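Local coordinates for HpcH/HpaI aldolase (Desulfitobacterium hafniense, PDB 3QZ6), which belongs to the HpcH/HpaI aldolase/citrate lyase family of TIM-barrel proteins and is built round a closed barrel of eight parallel strands, at residues N22-P27 / A240-Y245; E101-T106 / I146-E151; R118-S123 / V131-W136; L182-Q187 / P191-C196. All coordinates share one frame; numbering follows the deposited sequence.

Interaction 1 of 4, residues N22-P27 / A240-Y245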
# COMPACT_ATOMS: atom_id res chain seq x y z
N ASN A 22 5.87 -5.30 -4.12
CA ASN A 22 7.18 -4.63 -4.20
C ASN A 22 7.45 -3.63 -3.09
O ASN A 22 8.62 -3.37 -2.77
CB ASN A 22 7.34 -3.89 -5.54
CG ASN A 22 7.53 -4.82 -6.71
OD1 ASN A 22 6.57 -5.40 -7.22
ND2 ASN A 22 8.78 -4.98 -7.15
N LEU A 23 6.39 -3.06 -2.53
CA LEU A 23 6.53 -2.00 -1.53
C LEU A 23 6.10 -2.44 -0.14
O LEU A 23 6.88 -2.40 0.82
CB LEU A 23 5.69 -0.77 -1.94
CG LEU A 23 5.59 0.36 -0.90
CD1 LEU A 23 6.75 1.33 -1.09
CD2 LEU A 23 4.24 1.12 -0.98
N VAL A 24 4.84 -2.83 -0.01
CA VAL A 24 4.25 -3.03 1.32
C VAL A 24 4.91 -4.23 2.02
O VAL A 24 5.10 -5.28 1.39
CB VAL A 24 2.72 -3.22 1.22
CG1 VAL A 24 2.10 -3.42 2.64
CG2 VAL A 24 2.09 -2.01 0.51
N TYR A 25 5.28 -4.06 3.29
CA TYR A 25 5.68 -5.23 4.09
C TYR A 25 4.83 -5.42 5.36
O TYR A 25 4.97 -6.42 6.06
CB TYR A 25 7.19 -5.29 4.40
CG TYR A 25 7.82 -4.00 4.91
CD1 TYR A 25 8.32 -3.05 4.03
CD2 TYR A 25 7.96 -3.76 6.27
CE1 TYR A 25 8.91 -1.88 4.50
CE2 TYR A 25 8.55 -2.60 6.75
CZ TYR A 25 9.03 -1.66 5.85
OH TYR A 25 9.61 -0.50 6.33
N ASN A 26 3.93 -4.48 5.64
CA ASN A 26 2.94 -4.70 6.71
C ASN A 26 2.20 -5.99 6.39
O ASN A 26 1.56 -6.08 5.35
CB ASN A 26 1.95 -3.53 6.75
CG ASN A 26 0.94 -3.68 7.87
OD1 ASN A 26 0.64 -4.79 8.30
ND2 ASN A 26 0.40 -2.55 8.34
N PRO A 27 2.30 -7.00 7.27
CA PRO A 27 1.70 -8.31 6.96
C PRO A 27 0.18 -8.28 6.75
O PRO A 27 -0.38 -9.23 6.20
CB PRO A 27 2.03 -9.15 8.20
CG PRO A 27 3.24 -8.48 8.81
CD PRO A 27 3.06 -7.01 8.53
N ALA A 240 1.67 -0.21 -8.26
CA ALA A 240 0.80 0.35 -9.31
C ALA A 240 -0.56 0.71 -8.73
O ALA A 240 -1.15 1.72 -9.10
CB ALA A 240 0.66 -0.63 -10.47
N ALA A 241 -1.06 -0.12 -7.82
CA ALA A 241 -2.33 0.15 -7.17
C ALA A 241 -2.28 1.50 -6.46
O ALA A 241 -3.15 2.34 -6.65
CB ALA A 241 -2.67 -0.98 -6.17
N LEU A 242 -1.25 1.70 -5.64
CA LEU A 242 -1.12 2.94 -4.89
C LEU A 242 -0.90 4.14 -5.81
O LEU A 242 -1.50 5.20 -5.61
CB LEU A 242 0.01 2.82 -3.85
CG LEU A 242 -0.35 1.92 -2.66
CD1 LEU A 242 0.90 1.38 -1.93
CD2 LEU A 242 -1.26 2.68 -1.69
N GLN A 243 -0.07 4.00 -6.83
CA GLN A 243 0.23 5.14 -7.69
C GLN A 243 -0.96 5.51 -8.58
O GLN A 243 -1.28 6.68 -8.75
CB GLN A 243 1.46 4.88 -8.57
CG GLN A 243 2.74 4.71 -7.76
CD GLN A 243 3.98 4.95 -8.59
OE1 GLN A 243 4.41 4.07 -9.34
NE2 GLN A 243 4.55 6.14 -8.46
N THR A 244 -1.60 4.49 -9.14
CA THR A 244 -2.69 4.72 -10.08
C THR A 244 -3.93 5.28 -9.38
O THR A 244 -4.44 6.33 -9.76
CB THR A 244 -3.03 3.44 -10.84
OG1 THR A 244 -1.84 2.94 -11.46
CG2 THR A 244 -4.09 3.72 -11.92
N TYR A 245 -4.41 4.58 -8.36
CA TYR A 245 -5.56 5.05 -7.59
C TYR A 245 -5.32 6.44 -7.01
O TYR A 245 -6.15 7.33 -7.17
CB TYR A 245 -5.90 4.06 -6.47
CG TYR A 245 -7.03 4.48 -5.54
CD1 TYR A 245 -8.35 4.07 -5.77
CD2 TYR A 245 -6.78 5.29 -4.45
CE1 TYR A 245 -9.39 4.45 -4.91
CE2 TYR A 245 -7.80 5.66 -3.58
CZ TYR A 245 -9.10 5.25 -3.81
OH TYR A 245 -10.10 5.64 -2.93
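Leu23 and Leu242 close a TIM barrel along the chain, joining the loop after the first strand, 16-21, to helix 238-254 after the last. Their side chains cross at about a right angle and meet through single methyl groups, CD2 of Leu23 lying 3.5 Å from CD1 of Leu242, tighter than usual for two carbons. The CB of Leu23 already points at the helix, and a CG anti to the backbone N (chi1 172°) continues that course. Beside it, CG2 of Val24 approaches the same CD1 of Leu242 more loosely, at 4.3 Å, so one leucine methyl serves two neighbours from the loop. The patch is small and buried, and wholly apolar. The loop's backbone is held by polar means next door: Asp238 accepts hydrogen bonds from the N atoms of Asn22, Leu23 and Val24, and Val24 O is bonded to Tyr50 OH. The side chain of Val24 is also about 4 Å from a bound zinc ion. Subunits meet here too, Leu23 O accepting a bond from Asn26 ND2 of the second subunit. Within the same helical turn as Leu242, Thr244 OG1 bonds back to Ala240 O at 2.7 Å, while the backbone N of Thr244 comes to that oxygen from the other face of the carbonyl plane.

Interaction 2 of 4, residues E101-T106 / I146-E151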
# COMPACT_ATOMS: atom_id res chain seq x y z
N GLU A 101 19.47 -26.19 -17.46
CA GLU A 101 20.32 -26.36 -16.29
C GLU A 101 19.81 -25.53 -15.09
O GLU A 101 19.82 -26.00 -13.96
CB GLU A 101 21.78 -26.03 -16.60
CG GLU A 101 22.71 -26.19 -15.40
CD GLU A 101 22.56 -27.55 -14.70
OE1 GLU A 101 22.47 -28.58 -15.41
OE2 GLU A 101 22.53 -27.57 -13.45
N THR A 102 19.37 -24.31 -15.36
CA THR A 102 18.84 -23.46 -14.29
C THR A 102 17.64 -24.12 -13.62
O THR A 102 17.50 -24.09 -12.40
CB THR A 102 18.44 -22.09 -14.83
OG1 THR A 102 19.61 -21.42 -15.32
CG2 THR A 102 17.79 -21.24 -13.74
N MSE A 103 16.78 -24.72 -14.43
CA MSE A 103 15.61 -25.43 -13.90
C MSE A 103 16.02 -26.69 -13.15
O MSE A 103 15.45 -27.00 -12.10
CB MSE A 103 14.64 -25.77 -15.03
CG MSE A 103 13.94 -24.57 -15.63
SE MSE A 103 12.93 -23.54 -14.29
CE MSE A 103 14.20 -22.25 -13.90
N ARG A 104 16.99 -27.43 -13.68
CA ARG A 104 17.43 -28.64 -12.98
C ARG A 104 17.96 -28.28 -11.60
O ARG A 104 17.67 -28.96 -10.62
CB ARG A 104 18.49 -29.40 -13.79
CG ARG A 104 17.89 -30.19 -14.96
CD ARG A 104 18.89 -31.19 -15.53
NE ARG A 104 19.92 -30.53 -16.32
CZ ARG A 104 19.83 -30.32 -17.63
NH1 ARG A 104 20.82 -29.70 -18.27
NH2 ARG A 104 18.75 -30.71 -18.30
N GLU A 105 18.72 -27.19 -11.52
CA GLU A 105 19.30 -26.77 -10.25
C GLU A 105 18.23 -26.25 -9.29
O GLU A 105 18.28 -26.53 -8.09
CB GLU A 105 20.37 -25.71 -10.50
CG GLU A 105 21.05 -25.22 -9.24
CD GLU A 105 21.94 -26.27 -8.60
OE1 GLU A 105 22.08 -27.39 -9.15
OE2 GLU A 105 22.50 -25.97 -7.52
N THR A 106 17.25 -25.51 -9.81
CA THR A 106 16.13 -25.07 -8.98
C THR A 106 15.39 -26.27 -8.39
O THR A 106 15.12 -26.33 -7.18
CB THR A 106 15.13 -24.23 -9.77
OG1 THR A 106 15.80 -23.08 -10.31
CG2 THR A 106 14.02 -23.75 -8.83
N ILE A 146 7.11 -24.46 -8.90
CA ILE A 146 8.25 -23.87 -9.59
C ILE A 146 7.80 -23.26 -10.91
O ILE A 146 7.26 -23.97 -11.76
CB ILE A 146 9.34 -24.92 -9.92
CG1 ILE A 146 9.83 -25.62 -8.65
CG2 ILE A 146 10.50 -24.25 -10.66
CD1 ILE A 146 10.25 -24.68 -7.56
N MSE A 147 8.05 -21.97 -11.10
CA MSE A 147 7.61 -21.32 -12.33
C MSE A 147 8.77 -20.63 -13.03
O MSE A 147 9.49 -19.86 -12.40
CB MSE A 147 6.48 -20.33 -12.03
CG MSE A 147 6.00 -19.57 -13.26
SE MSE A 147 4.27 -18.70 -12.96
CE MSE A 147 4.86 -17.35 -11.67
N ALA A 148 8.95 -20.91 -14.32
CA ALA A 148 10.02 -20.28 -15.08
C ALA A 148 9.55 -18.97 -15.71
O ALA A 148 8.52 -18.92 -16.37
CB ALA A 148 10.55 -21.22 -16.16
N GLN A 149 10.30 -17.90 -15.50
CA GLN A 149 9.99 -16.65 -16.16
C GLN A 149 10.92 -16.45 -17.36
O GLN A 149 12.13 -16.51 -17.23
CB GLN A 149 10.10 -15.46 -15.20
CG GLN A 149 9.84 -14.14 -15.92
CD GLN A 149 10.43 -12.95 -15.18
OE1 GLN A 149 9.70 -12.15 -14.60
NE2 GLN A 149 11.75 -12.82 -15.22
N ILE A 150 10.32 -16.21 -18.52
CA ILE A 150 11.06 -16.11 -19.78
C ILE A 150 11.23 -14.65 -20.18
O ILE A 150 10.25 -13.92 -20.29
CB ILE A 150 10.30 -16.83 -20.91
CG1 ILE A 150 10.07 -18.31 -20.56
CG2 ILE A 150 11.03 -16.68 -22.23
CD1 ILE A 150 11.35 -19.13 -20.28
N GLU A 151 12.47 -14.23 -20.40
CA GLU A 151 12.75 -12.83 -20.72
C GLU A 151 13.74 -12.66 -21.87
O GLU A 151 14.14 -11.53 -22.16
CB GLU A 151 13.35 -12.13 -19.49
CG GLU A 151 12.53 -12.21 -18.24
CD GLU A 151 13.11 -11.34 -17.13
OE1 GLU A 151 14.30 -11.53 -16.77
OE2 GLU A 151 12.38 -10.46 -16.62
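Met103, modelled as selenomethionine, sets its SE atom 3.8 Å from CB of Ala148, packing helix 100-110 against strand 145-150 in the layered manner of a TIM barrel, where outer helices cover the strands. The short segments run nearly antiparallel, their axes 156° apart in direction and 10.2 Å apart at closest approach. Met103 spans that gap although its CB does not aim at the strand: bends at chi2 (-58°) and chi3 bring the selenium back toward it. The same SE lies at a looser 4.4 Å from CG2 of Ile146. One helical turn on, the CB of Thr106 points toward the strand, and its methyl CG2 touches two branches of Ile146, CG2 at 4.0 Å and CD1 at 4.1 Å, the two side chains lying alongside in opposed directions.

Around this first shell, Ile94 of the neighbouring strand touches both Met103 and Thr106, while Ile162 of helix 159-163 and Val165 close on Met103. The strand itself is fixed by backbone hydrogen bonds to both barrel neighbours, Met147 with Phe92 and Ile94, Ala148 with Ala170. With chi1 at -58°, CG2 of Thr106 lies anti to the backbone N and faces the strand while the hydroxyl turns back to the helix: OG1 hydrogen-bonds to Thr102 O at 2.9 Å, and the backbone N of Thr106 reaches that oxygen from the opposite face of the carbonyl plane.

Interaction 3 of 4, residues R118-S123 / V131-W136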
# COMPACT_ATOMS: atom_id res chain seq x y z
N ARG A 118 16.85 -31.25 -1.28
CA ARG A 118 16.40 -30.34 -0.22
C ARG A 118 16.61 -31.00 1.15
O ARG A 118 16.23 -32.16 1.34
CB ARG A 118 14.91 -29.99 -0.41
CG ARG A 118 14.40 -28.96 0.61
CD ARG A 118 12.89 -28.72 0.49
NE ARG A 118 12.40 -27.91 1.62
CZ ARG A 118 11.12 -27.64 1.85
NH1 ARG A 118 10.17 -28.09 1.04
NH2 ARG A 118 10.79 -26.92 2.91
N GLY A 119 17.18 -30.26 2.09
CA GLY A 119 17.38 -30.76 3.44
C GLY A 119 16.09 -30.76 4.24
O GLY A 119 15.26 -29.87 4.06
N VAL A 120 15.93 -31.74 5.12
CA VAL A 120 14.70 -31.89 5.90
C VAL A 120 14.88 -31.24 7.27
O VAL A 120 15.62 -31.74 8.11
CB VAL A 120 14.33 -33.38 6.09
CG1 VAL A 120 12.98 -33.50 6.78
CG2 VAL A 120 14.30 -34.12 4.74
N GLY A 121 14.21 -30.12 7.50
CA GLY A 121 14.30 -29.45 8.79
C GLY A 121 13.06 -29.70 9.61
O GLY A 121 12.29 -30.60 9.30
N GLY A 122 12.84 -28.91 10.65
CA GLY A 122 11.66 -29.10 11.49
C GLY A 122 11.02 -27.77 11.87
O GLY A 122 11.27 -26.74 11.24
N SER A 123 10.19 -27.80 12.91
CA SER A 123 9.59 -26.57 13.42
C SER A 123 8.76 -25.87 12.34
O SER A 123 7.75 -26.41 11.90
CB SER A 123 10.68 -25.68 14.00
OG SER A 123 11.38 -26.40 15.02
N VAL A 131 4.26 -34.58 12.02
CA VAL A 131 3.99 -35.24 10.74
C VAL A 131 4.51 -36.67 10.72
O VAL A 131 5.33 -37.05 11.54
CB VAL A 131 4.67 -34.50 9.58
CG1 VAL A 131 4.25 -33.03 9.54
CG2 VAL A 131 6.18 -34.63 9.71
N ASN A 132 4.00 -37.46 9.78
CA ASN A 132 4.58 -38.76 9.43
C ASN A 132 5.63 -38.49 8.37
O ASN A 132 5.29 -38.28 7.21
CB ASN A 132 3.47 -39.66 8.87
CG ASN A 132 3.98 -41.03 8.43
OD1 ASN A 132 5.15 -41.21 8.08
ND2 ASN A 132 3.08 -42.02 8.43
N TRP A 133 6.91 -38.49 8.74
CA TRP A 133 7.95 -37.98 7.83
C TRP A 133 7.97 -38.66 6.47
O TRP A 133 8.05 -37.98 5.44
CB TRP A 133 9.34 -38.02 8.47
CG TRP A 133 9.51 -36.95 9.52
CD1 TRP A 133 9.53 -37.13 10.88
CD2 TRP A 133 9.65 -35.54 9.30
NE1 TRP A 133 9.69 -35.92 11.51
CE2 TRP A 133 9.77 -34.92 10.57
CE3 TRP A 133 9.70 -34.73 8.16
CZ2 TRP A 133 9.93 -33.55 10.73
CZ3 TRP A 133 9.85 -33.35 8.31
CH2 TRP A 133 9.97 -32.78 9.59
N ALA A 134 7.89 -39.99 6.46
CA ALA A 134 8.03 -40.74 5.23
C ALA A 134 6.96 -40.33 4.22
O ALA A 134 7.25 -40.17 3.03
CB ALA A 134 7.97 -42.26 5.51
N GLU A 135 5.73 -40.14 4.69
CA GLU A 135 4.63 -39.72 3.83
C GLU A 135 4.72 -38.23 3.52
O GLU A 135 4.48 -37.79 2.40
CB GLU A 135 3.29 -40.00 4.51
CG GLU A 135 2.50 -41.14 3.92
CD GLU A 135 3.12 -42.48 4.18
OE1 GLU A 135 3.14 -43.33 3.25
OE2 GLU A 135 3.60 -42.70 5.31
N TRP A 136 5.06 -37.46 4.54
CA TRP A 136 5.00 -36.00 4.43
C TRP A 136 5.96 -35.44 3.37
O TRP A 136 5.57 -34.58 2.60
CB TRP A 136 5.26 -35.36 5.79
CG TRP A 136 5.03 -33.87 5.81
CD1 TRP A 136 3.86 -33.22 6.09
CD2 TRP A 136 6.00 -32.85 5.54
NE1 TRP A 136 4.05 -31.86 6.02
CE2 TRP A 136 5.35 -31.61 5.69
CE3 TRP A 136 7.36 -32.88 5.21
CZ2 TRP A 136 6.01 -30.40 5.49
CZ3 TRP A 136 8.02 -31.67 5.02
CH2 TRP A 136 7.34 -30.45 5.16
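Trp133, in the first turn of helix 133-141, leans its six-membered ring against Val120 and Gly121 in the long loop that joins helix 100-110 to helix 133-141 of this TIM-barrel protein. It is a surface contact, well away from the centre of the chain. Val120 brings up CG1, which comes obliquely to the ring, 3.5 Å from CZ3 and 3.8 Å from CE3 of Trp133. The CB of Val120 points toward the helix, and CG1, anti to the backbone N (chi1 -174°), carries on to the indole. Gly121 contributes its backbone: its O sits 3.2 Å from CH2 of Trp133, again at an oblique angle to the ring. Further along, CA of Gly122 approaches the ring edge near its plane.

The indole is also supported from within its own segment, since Val131 CG2 lies over the centre of one face, 3.6 Å above the plane. Thr126, from the intervening loop, packs on both Val131 and Trp133. On the other side of the contact, Arg118, just before Val120, ties this part of the loop to helix 78-87 through a salt bridge to Asp86, and Tyr112 packs against Val120. The helix beneath the tryptophan begins with Asn132 at the N-cap, whose O accepts a hydrogen bond from Trp136 N at 2.8 Å.

Interaction 4 of 4, residues L182-Q187 / P191-C196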
# COMPACT_ATOMS: atom_id res chain seq x y z
N LEU A 182 14.35 -7.90 -27.48
CA LEU A 182 13.91 -7.80 -28.87
C LEU A 182 14.33 -6.46 -29.49
O LEU A 182 14.02 -6.18 -30.65
CB LEU A 182 12.39 -7.96 -28.97
CG LEU A 182 11.89 -9.39 -28.78
CD1 LEU A 182 10.44 -9.38 -28.33
CD2 LEU A 182 12.09 -10.22 -30.07
N GLY A 183 15.02 -5.64 -28.71
CA GLY A 183 15.46 -4.34 -29.18
C GLY A 183 14.37 -3.29 -29.19
O GLY A 183 14.56 -2.21 -29.73
N ILE A 184 13.23 -3.59 -28.57
CA ILE A 184 12.12 -2.65 -28.49
C ILE A 184 11.67 -2.45 -27.04
O ILE A 184 10.49 -2.60 -26.71
CB ILE A 184 10.93 -3.13 -29.33
CG1 ILE A 184 10.65 -4.61 -29.05
CG2 ILE A 184 11.22 -2.95 -30.82
CD1 ILE A 184 9.38 -5.13 -29.68
N ILE A 185 12.61 -2.12 -26.17
CA ILE A 185 12.33 -2.05 -24.74
C ILE A 185 11.11 -1.18 -24.45
O ILE A 185 11.00 -0.06 -24.95
CB ILE A 185 13.56 -1.55 -23.95
CG1 ILE A 185 13.23 -1.47 -22.45
CG2 ILE A 185 14.02 -0.19 -24.46
CD1 ILE A 185 14.44 -1.16 -21.58
N GLY A 186 10.19 -1.71 -23.65
CA GLY A 186 9.04 -0.94 -23.21
C GLY A 186 7.82 -1.07 -24.10
O GLY A 186 6.71 -0.74 -23.69
N GLN A 187 8.02 -1.55 -25.32
CA GLN A 187 6.90 -1.74 -26.24
C GLN A 187 6.31 -3.12 -26.00
O GLN A 187 6.48 -4.04 -26.81
CB GLN A 187 7.36 -1.59 -27.69
CG GLN A 187 8.18 -0.32 -27.90
CD GLN A 187 8.60 -0.14 -29.34
OE1 GLN A 187 7.88 -0.51 -30.27
NE2 GLN A 187 9.78 0.45 -29.54
N PRO A 191 3.66 -6.71 -31.66
CA PRO A 191 3.39 -8.03 -32.23
C PRO A 191 4.54 -9.02 -32.02
O PRO A 191 4.27 -10.20 -31.79
CB PRO A 191 3.21 -7.73 -33.72
CG PRO A 191 2.64 -6.36 -33.73
CD PRO A 191 3.33 -5.63 -32.60
N LYS A 192 5.79 -8.56 -32.09
CA LYS A 192 6.94 -9.45 -31.88
C LYS A 192 6.93 -10.08 -30.48
O LYS A 192 7.34 -11.22 -30.30
CB LYS A 192 8.26 -8.72 -32.11
CG LYS A 192 8.59 -8.45 -33.58
CD LYS A 192 9.84 -7.57 -33.70
CE LYS A 192 11.05 -8.35 -34.19
NZ LYS A 192 12.33 -7.73 -33.73
N VAL A 193 6.46 -9.32 -29.50
CA VAL A 193 6.36 -9.83 -28.14
C VAL A 193 5.32 -10.95 -28.08
O VAL A 193 5.58 -12.02 -27.53
CB VAL A 193 6.03 -8.70 -27.14
CG1 VAL A 193 5.72 -9.26 -25.77
CG2 VAL A 193 7.18 -7.70 -27.07
N TYR A 194 4.15 -10.70 -28.65
CA TYR A 194 3.11 -11.73 -28.69
C TYR A 194 3.51 -12.99 -29.48
O TYR A 194 3.11 -14.09 -29.12
CB TYR A 194 1.78 -11.13 -29.19
CG TYR A 194 1.06 -10.40 -28.09
CD1 TYR A 194 1.27 -9.05 -27.87
CD2 TYR A 194 0.19 -11.07 -27.24
CE1 TYR A 194 0.63 -8.38 -26.85
CE2 TYR A 194 -0.45 -10.41 -26.21
CZ TYR A 194 -0.23 -9.07 -26.03
OH TYR A 194 -0.87 -8.40 -25.00
N GLU A 195 4.31 -12.83 -30.52
CA GLU A 195 4.85 -13.99 -31.24
C GLU A 195 5.64 -14.88 -30.29
O GLU A 195 5.49 -16.10 -30.30
CB GLU A 195 5.77 -13.55 -32.38
CG GLU A 195 5.07 -12.96 -33.58
CD GLU A 195 6.05 -12.51 -34.65
OE1 GLU A 195 7.12 -13.14 -34.79
OE2 GLU A 195 5.75 -11.51 -35.35
N CYS A 196 6.50 -14.26 -29.47
CA CYS A 196 7.24 -15.01 -28.46
C CYS A 196 6.29 -15.74 -27.51
O CYS A 196 6.47 -16.92 -27.22
CB CYS A 196 8.17 -14.08 -27.66
SG CYS A 196 9.56 -13.39 -28.60
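A short connection between two successive helices on the outside of a TIM barrel brings the end of helix 175-181 and the loop after it against the first turns of helix 191-207. The preceding helix ends in a Schellman motif at Gly183, which has positive phi, and a type II beta turn follows from Ile184 to Gln187, bonded from Gln187 N to Ile184 O at 3.0 Å.

Leu182 is the main apolar link. Its CD1 methyl touches two residues of the helix, 3.9 Å from CG2 of Val193 and 4.1 Å from SG of Cys196, and the leucine and valine side chains meet at a slant. The CG2 branch of Val193 has further neighbours in the loop: CD1 of Ile184 at 4.3 Å and the backbone O of Gln187 at 3.7 Å. One valine methyl therefore gathers contacts from the beginning, middle and end of the loop segment. Lys192 lies alongside on the more exposed flank. Its aliphatic CB passes CD1 of Leu182 at 4.4 Å, and the bend at chi3 (107°) helps to carry the terminal NZ back toward Leu182 O, 3.8 Å away.

Behind these residues, Val153 and Val156 of helix 153-157 touch Leu182 and Cys196 respectively, and Leu178 also packs on Cys196. The turn is tied back to the preceding helix by a hydrogen bond between Gly186 N and Ser179 OG. The whole is a glycine-terminated helix, a beta turn and a following helix packed through apolar side chains, a connection in the outer layer of this (beta/alpha)8 barrel.

In the fold
From the N terminus, the chain first meets the loop 22-27, whose partner 240-245 lies on the last helix; interaction 1 thus closes a loop spanning almost the whole barrel, and the other three contacts nest inside it. Interaction 2 joins helix 100-110 to strand 145-150, and interaction 3 is nested within that loop, packing the connection 118-123 against the start of the helix that precedes the strand. Interaction 4 follows in series, closing a short connection between successive helices. No two contacts touch: interactions 1 and 2 lie on opposite sides of the chain's centre, as do 3 and 4, whose centres are about 44 Å apart.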